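Local coordinates for protein porin (Rhodobacter capsulatus, PDB 2POR) that forms trimeric water-filled channels in the bacterial outer membrane that let small hydrophilic solutes, up to about 0.6 kDa, diffuse passively, at residues V2-D7 with S25-T30. Numbering follows the deposited sequence.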
loop_
_atom_site.group_PDB
_atom_site.type_symbol
_atom_site.label_atom_id
_atom_site.label_comp_id
_atom_site.label_asym_id
_atom_site.label_seq_id
_atom_site.Cartn_x
_atom_site.Cartn_y
_atom_site.Cartn_z
ATOM N N VAL A 2 9.381 7.837 14.133
ATOM C CA VAL A 2 9.023 6.719 13.255
ATOM C C VAL A 2 10.265 5.897 12.950
ATOM O O VAL A 2 11.206 6.436 12.372
ATOM C CB VAL A 2 8.407 7.224 11.892
ATOM C CG1 VAL A 2 7.968 6.000 11.089
ATOM C CG2 VAL A 2 7.207 8.138 12.092
ATOM N N LYS A 3 10.338 4.616 13.287
ATOM C CA LYS A 3 11.467 3.763 12.970
ATOM C C LYS A 3 11.053 2.682 11.965
ATOM O O LYS A 3 9.891 2.272 11.939
ATOM C CB LYS A 3 11.988 3.048 14.216
ATOM C CG LYS A 3 12.587 3.971 15.257
ATOM C CD LYS A 3 13.529 3.172 16.156
ATOM C CE LYS A 3 14.568 4.118 16.795
ATOM N NZ LYS A 3 15.341 4.896 15.821
ATOM N N LEU A 4 12.003 2.192 11.198
ATOM C CA LEU A 4 11.808 1.191 10.202
ATOM C C LEU A 4 12.546 -0.054 10.510
ATOM O O LEU A 4 13.676 -0.034 10.982
ATOM C CB LEU A 4 12.300 1.646 8.849
ATOM C CG LEU A 4 11.588 2.811 8.144
ATOM C CD1 LEU A 4 12.147 3.074 6.774
ATOM C CD2 LEU A 4 10.162 2.425 7.896
ATOM N N SER A 5 11.942 -1.189 10.252
ATOM C CA SER A 5 12.635 -2.463 10.286
ATOM C C SER A 5 11.987 -3.312 9.176
ATOM O O SER A 5 11.046 -2.821 8.527
ATOM C CB SER A 5 12.465 -3.138 11.623
ATOM O OG SER A 5 11.128 -3.337 12.051
ATOM N N GLY A 6 12.414 -4.532 8.922
ATOM C CA GLY A 6 11.826 -5.347 7.866
ATOM C C GLY A 6 12.294 -6.754 7.952
ATOM O O GLY A 6 13.074 -7.165 8.826
ATOM N N ASP A 7 11.773 -7.562 7.052
ATOM C CA ASP A 7 12.198 -8.944 6.946
ATOM C C ASP A 7 11.946 -9.408 5.514
ATOM O O ASP A 7 11.319 -8.695 4.720
ATOM C CB ASP A 7 11.454 -9.856 7.953
ATOM C CG ASP A 7 9.932 -9.768 7.936
ATOM O OD1 ASP A 7 9.327 -9.981 6.898
ATOM O OD2 ASP A 7 9.357 -9.439 8.949
ATOM N N SER A 25 9.029 -9.950 0.979
ATOM C CA SER A 25 9.746 -8.995 1.802
ATOM C C SER A 25 8.677 -8.106 2.389
ATOM O O SER A 25 7.602 -7.888 1.794
ATOM C CB SER A 25 10.776 -8.193 0.971
ATOM O OG SER A 25 10.338 -7.619 -0.226
ATOM N N ARG A 26 8.899 -7.586 3.604
ATOM C CA ARG A 26 7.951 -6.744 4.337
ATOM C C ARG A 26 8.733 -5.612 5.040
ATOM O O ARG A 26 9.936 -5.781 5.295
ATOM C CB ARG A 26 7.221 -7.552 5.413
ATOM C CG ARG A 26 6.576 -8.799 4.805
ATOM C CD ARG A 26 5.646 -9.447 5.781
ATOM N NE ARG A 26 6.375 -9.816 6.952
ATOM C CZ ARG A 26 5.804 -10.281 8.051
ATOM N NH1 ARG A 26 4.503 -10.457 8.170
ATOM N NH2 ARG A 26 6.561 -10.535 9.116
ATOM N N VAL A 27 8.094 -4.493 5.342
ATOM C CA VAL A 27 8.680 -3.374 6.088
ATOM C C VAL A 27 7.686 -3.109 7.208
ATOM O O VAL A 27 6.459 -3.153 6.982
ATOM C CB VAL A 27 8.840 -2.137 5.179
ATOM C CG1 VAL A 27 9.089 -0.841 5.945
ATOM C CG2 VAL A 27 10.040 -2.418 4.292
ATOM N N LEU A 28 8.219 -2.897 8.424
ATOM C CA LEU A 28 7.441 -2.521 9.582
ATOM C C LEU A 28 7.726 -1.063 9.983
ATOM O O LEU A 28 8.870 -0.609 10.043
ATOM C CB LEU A 28 7.765 -3.491 10.729
ATOM C CG LEU A 28 7.168 -3.182 12.104
ATOM C CD1 LEU A 28 5.653 -3.357 12.151
ATOM C CD2 LEU A 28 7.779 -4.141 13.076
ATOM N N PHE A 29 6.690 -0.265 10.180
ATOM C CA PHE A 29 6.779 1.107 10.663
ATOM C C PHE A 29 6.531 1.041 12.152
ATOM O O PHE A 29 5.463 0.544 12.533
ATOM C CB PHE A 29 5.701 1.995 10.078
ATOM C CG PHE A 29 5.799 2.095 8.574
ATOM C CD1 PHE A 29 6.796 2.831 7.988
ATOM C CD2 PHE A 29 4.883 1.422 7.773
ATOM C CE1 PHE A 29 6.886 2.891 6.610
ATOM C CE2 PHE A 29 4.972 1.485 6.396
ATOM C CZ PHE A 29 5.975 2.217 5.810
ATOM N N THR A 30 7.447 1.482 13.041
ATOM C CA THR A 30 7.177 1.511 14.486
ATOM C C THR A 30 7.194 2.957 14.911
ATOM O O THR A 30 8.166 3.666 14.646
ATOM C CB THR A 30 8.221 0.780 15.235
ATOM O OG1 THR A 30 8.220 -0.554 14.770
ATOM C CG2 THR A 30 7.943 0.793 16.689
HETATM O O HOH W 1 10.040 -0.891 12.852
#
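The first beta hairpin of the porin barrel, strands 2-14 and 19-34, is laced together here by Lys3, Ser5 and Asp7 facing Thr30, Leu28 and Arg26 as antiparallel hydrogen-bonded pairs. Each pair closes a ring of two backbone bonds, tightest where Lys3 N reaches Thr30 O at 2.7 Å. Between them lie the non-hydrogen-bonded pairs Leu4-Phe29 and Gly6-Val27, so side chains alternate strictly between two faces. Lys3, Thr30, Ser5, Leu28, Asp7 and Arg26 share one face, largely polar apart from Leu28. At one end, Arg26 grips the Asp7 carboxylate side-on: NE meets OD1 of Asp7 at 3.0 Å, on the syn lone pair, while NH2 of Arg26 donates to OD2 of Asp7, also at 3.0 Å. Both oxygens lie near the guanidinium plane, yet the two flat groups are turned 35° apart, leaving the second bond tilted out of the carboxylate plane. A chi1 of 52° sets Asp7 CG over its own backbone, in the cleft between N and C, and brings the carboxylate within bonding distance of Arg26. Further along, one water joins Ser5 OG at 2.8 Å and Thr30 OG1 at 2.7 Å, and donates to Leu28 O, tying side chains of both strands to the backbone. The other face is apolar: Leu4 CD2 touches Phe29 CD1 at 3.4 Å, the two side chains running alongside each other, and reaches Val27 CG1 at 4.0 Å. Leu4 also packs on Leu4 of one neighbouring subunit and Val27 on Phe45 of the other, placing this face at the trimer interface. The alternation is the dyad repeat of a transmembrane beta-barrel, apolar outside and polar inside, used here in a 16-stranded trimeric porin with the outer face turned to partner subunits.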